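Local structure of purine nucleoside phosphorylase YlmD (Geobacillus stearothermophilus, 6T0Y) at residues Phe123-Pro128 / Phe251-Arg256. The protein catalyses the phosphorolysis of adenosine, inosine and S-methyl-5'-thioadenosine and also deaminates adenosine, using a catalytic zinc ion. Residues are numbered along the deposited sequence; the frame is centred on the assembly and turned at random.
With ZN (zinc ion), chain C.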
loop_
_atom_site.group_PDB
_atom_site.type_symbol
_atom_site.label_atom_id
_atom_site.label_comp_id
_atom_site.label_asym_id
_atom_site.label_seq_id
_atom_site.Cartn_x
_atom_site.Cartn_y
_atom_site.Cartn_z
ATOM N N PHE A 123 2.672 0.992 6.043
ATOM C CA PHE A 123 2.323 -0.418 6.027
ATOM C C PHE A 123 3.193 -1.243 6.963
ATOM O O PHE A 123 4.390 -1.008 7.075
ATOM C CB PHE A 123 2.541 -0.977 4.613
ATOM C CG PHE A 123 1.558 -0.445 3.641
ATOM C CD1 PHE A 123 0.338 -1.075 3.495
ATOM C CD2 PHE A 123 1.783 0.742 2.962
ATOM C CE1 PHE A 123 -0.633 -0.570 2.664
ATOM C CE2 PHE A 123 0.808 1.245 2.112
ATOM C CZ PHE A 123 -0.407 0.594 1.991
ATOM N N ALA A 124 2.595 -2.286 7.548
ATOM C CA ALA A 124 3.335 -3.343 8.247
ATOM C C ALA A 124 2.481 -4.605 8.343
ATOM O O ALA A 124 2.241 -5.105 9.446
ATOM C CB ALA A 124 3.748 -2.918 9.646
ATOM N N ASP A 125 1.968 -5.056 7.198
ATOM C CA ASP A 125 1.220 -6.293 6.985
ATOM C C ASP A 125 0.038 -6.101 6.037
ATOM O O ASP A 125 -0.308 -6.998 5.271
ATOM C CB ASP A 125 0.599 -6.912 8.238
ATOM C CG ASP A 125 1.567 -7.712 9.105
ATOM O OD1 ASP A 125 1.156 -8.023 10.242
ATOM O OD2 ASP A 125 2.709 -8.043 8.702
ATOM N N CYS A 126 -0.624 -4.945 6.092
ATOM C CA CYS A 126 -1.756 -4.701 5.219
ATOM C C CYS A 126 -1.289 -4.565 3.773
ATOM O O CYS A 126 -0.125 -4.337 3.492
ATOM C CB CYS A 126 -2.486 -3.441 5.683
ATOM S SG CYS A 126 -3.357 -3.590 7.260
ATOM N N VAL A 127 -2.210 -4.728 2.827
ATOM C CA VAL A 127 -1.809 -4.829 1.426
ATOM C C VAL A 127 -1.632 -3.446 0.814
ATOM O O VAL A 127 -2.591 -2.657 0.788
ATOM C CB VAL A 127 -2.830 -5.625 0.595
ATOM C CG1 VAL A 127 -2.388 -5.701 -0.833
ATOM C CG2 VAL A 127 -3.042 -7.000 1.169
ATOM N N PRO A 128 -0.451 -3.132 0.283
ATOM C CA PRO A 128 -0.296 -1.908 -0.496
ATOM C C PRO A 128 -0.651 -2.178 -1.946
ATOM O O PRO A 128 -0.091 -3.080 -2.573
ATOM C CB PRO A 128 1.182 -1.580 -0.323
ATOM C CG PRO A 128 1.845 -2.889 -0.097
ATOM C CD PRO A 128 0.824 -3.866 0.395
ATOM N N PHE A 251 11.286 -6.444 6.885
ATOM C CA PHE A 251 10.034 -5.773 7.143
ATOM C C PHE A 251 9.638 -5.767 8.607
ATOM O O PHE A 251 9.852 -6.736 9.342
ATOM C CB PHE A 251 8.922 -6.426 6.369
ATOM C CG PHE A 251 9.132 -6.418 4.890
ATOM C CD1 PHE A 251 9.166 -7.612 4.193
ATOM C CD2 PHE A 251 9.275 -5.234 4.182
ATOM C CE1 PHE A 251 9.339 -7.631 2.832
ATOM C CE2 PHE A 251 9.444 -5.253 2.793
ATOM C CZ PHE A 251 9.483 -6.465 2.132
ATOM N N PHE A 252 9.020 -4.654 8.994
ATOM C CA PHE A 252 8.173 -4.599 10.165
ATOM C C PHE A 252 6.903 -5.397 9.891
ATOM O O PHE A 252 6.399 -5.424 8.761
ATOM C CB PHE A 252 7.767 -3.155 10.401
ATOM C CG PHE A 252 8.895 -2.187 10.623
ATOM C CD1 PHE A 252 9.078 -1.141 9.741
ATOM C CD2 PHE A 252 9.724 -2.267 11.727
ATOM C CE1 PHE A 252 10.067 -0.190 9.949
ATOM C CE2 PHE A 252 10.726 -1.313 11.921
ATOM C CZ PHE A 252 10.865 -0.269 11.045
ATOM N N SER A 253 6.379 -6.043 10.932
ATOM C CA SER A 253 5.138 -6.809 10.815
ATOM C C SER A 253 4.316 -6.638 12.082
ATOM O O SER A 253 4.749 -7.056 13.161
ATOM C CB SER A 253 5.439 -8.294 10.588
ATOM O OG SER A 253 4.264 -9.087 10.732
ATOM N N HIS A 254 3.132 -6.048 11.952
ATOM C CA HIS A 254 2.249 -5.891 13.094
ATOM C C HIS A 254 1.992 -7.223 13.785
ATOM O O HIS A 254 1.974 -7.300 15.019
ATOM C CB HIS A 254 0.945 -5.278 12.587
ATOM C CG HIS A 254 -0.121 -5.170 13.621
ATOM N ND1 HIS A 254 -0.157 -4.169 14.558
ATOM C CD2 HIS A 254 -1.193 -5.955 13.861
ATOM C CE1 HIS A 254 -1.205 -4.337 15.342
ATOM N NE2 HIS A 254 -1.860 -5.408 14.924
ATOM N N ARG A 255 1.779 -8.288 13.009
ATOM C CA ARG A 255 1.481 -9.579 13.610
ATOM C C ARG A 255 2.716 -10.194 14.251
ATOM O O ARG A 255 2.689 -10.593 15.420
ATOM C CB ARG A 255 0.913 -10.524 12.561
ATOM C CG ARG A 255 0.639 -11.900 13.073
ATOM C CD ARG A 255 -0.834 -12.047 13.301
ATOM N NE ARG A 255 -1.324 -13.377 12.988
ATOM C CZ ARG A 255 -2.605 -13.659 12.804
ATOM N NH1 ARG A 255 -3.521 -12.702 12.893
ATOM N NH2 ARG A 255 -2.964 -14.899 12.542
ATOM N N ARG A 256 3.811 -10.283 13.501
ATOM C CA ARG A 256 4.989 -10.963 14.030
ATOM C C ARG A 256 5.551 -10.221 15.229
ATOM O O ARG A 256 6.046 -10.836 16.177
ATOM C CB ARG A 256 6.060 -11.061 12.942
ATOM C CG ARG A 256 7.254 -11.906 13.354
ATOM C CD ARG A 256 8.463 -11.749 12.414
ATOM N NE ARG A 256 8.892 -10.367 12.441
ATOM C CZ ARG A 256 8.908 -9.526 11.416
ATOM N NH1 ARG A 256 8.636 -9.910 10.181
ATOM N NH2 ARG A 256 9.241 -8.275 11.643
HETATM ZN ZN ZN C . -3.373 -1.131 7.952
#
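Asp125 meets the 251-256 loop with both carboxylate oxygens. Its OD2 accepts from Ser253 OG at 2.8 Å through the syn lone pair. Its OD1 takes the backbone N of Arg255, also at 2.8 Å. That N lies on the syn side but 21° out of the carboxylate plane. With a further hydrogen bond between Thr244 OG1 and OD2, three partners hold the carboxylate and should restrict its rotation. The first torsion of Ser253 (chi1 169°) sets OG anti to the backbone N, where it can donate to Asp125 while accepting from Arg256 N at 3.1 Å, an ST motif that ties the serine to the turn after it.

One backbone bond crosses as well: the bond from His254 N to Ala124 O, 2.8 Å long, is nearly straight, 177° at the hydrogen. Apolar contact is slight, with the methyl of Ala124 lying 4.1 Å from CB of Phe252, whose side chain leads away to pack on Met264 and Thr261.

The residue next to Asp125, Cys126, binds the catalytic zinc through SG, together with His81 and His143. The Asp125 bonds therefore join the 251-256 loop to the same turn that supplies a zinc ligand. This turn links strand 118-123 to strand 127-133, members of two different mixed sheets, while 251-256 belongs to the loop between strands 237-239 and 264-269.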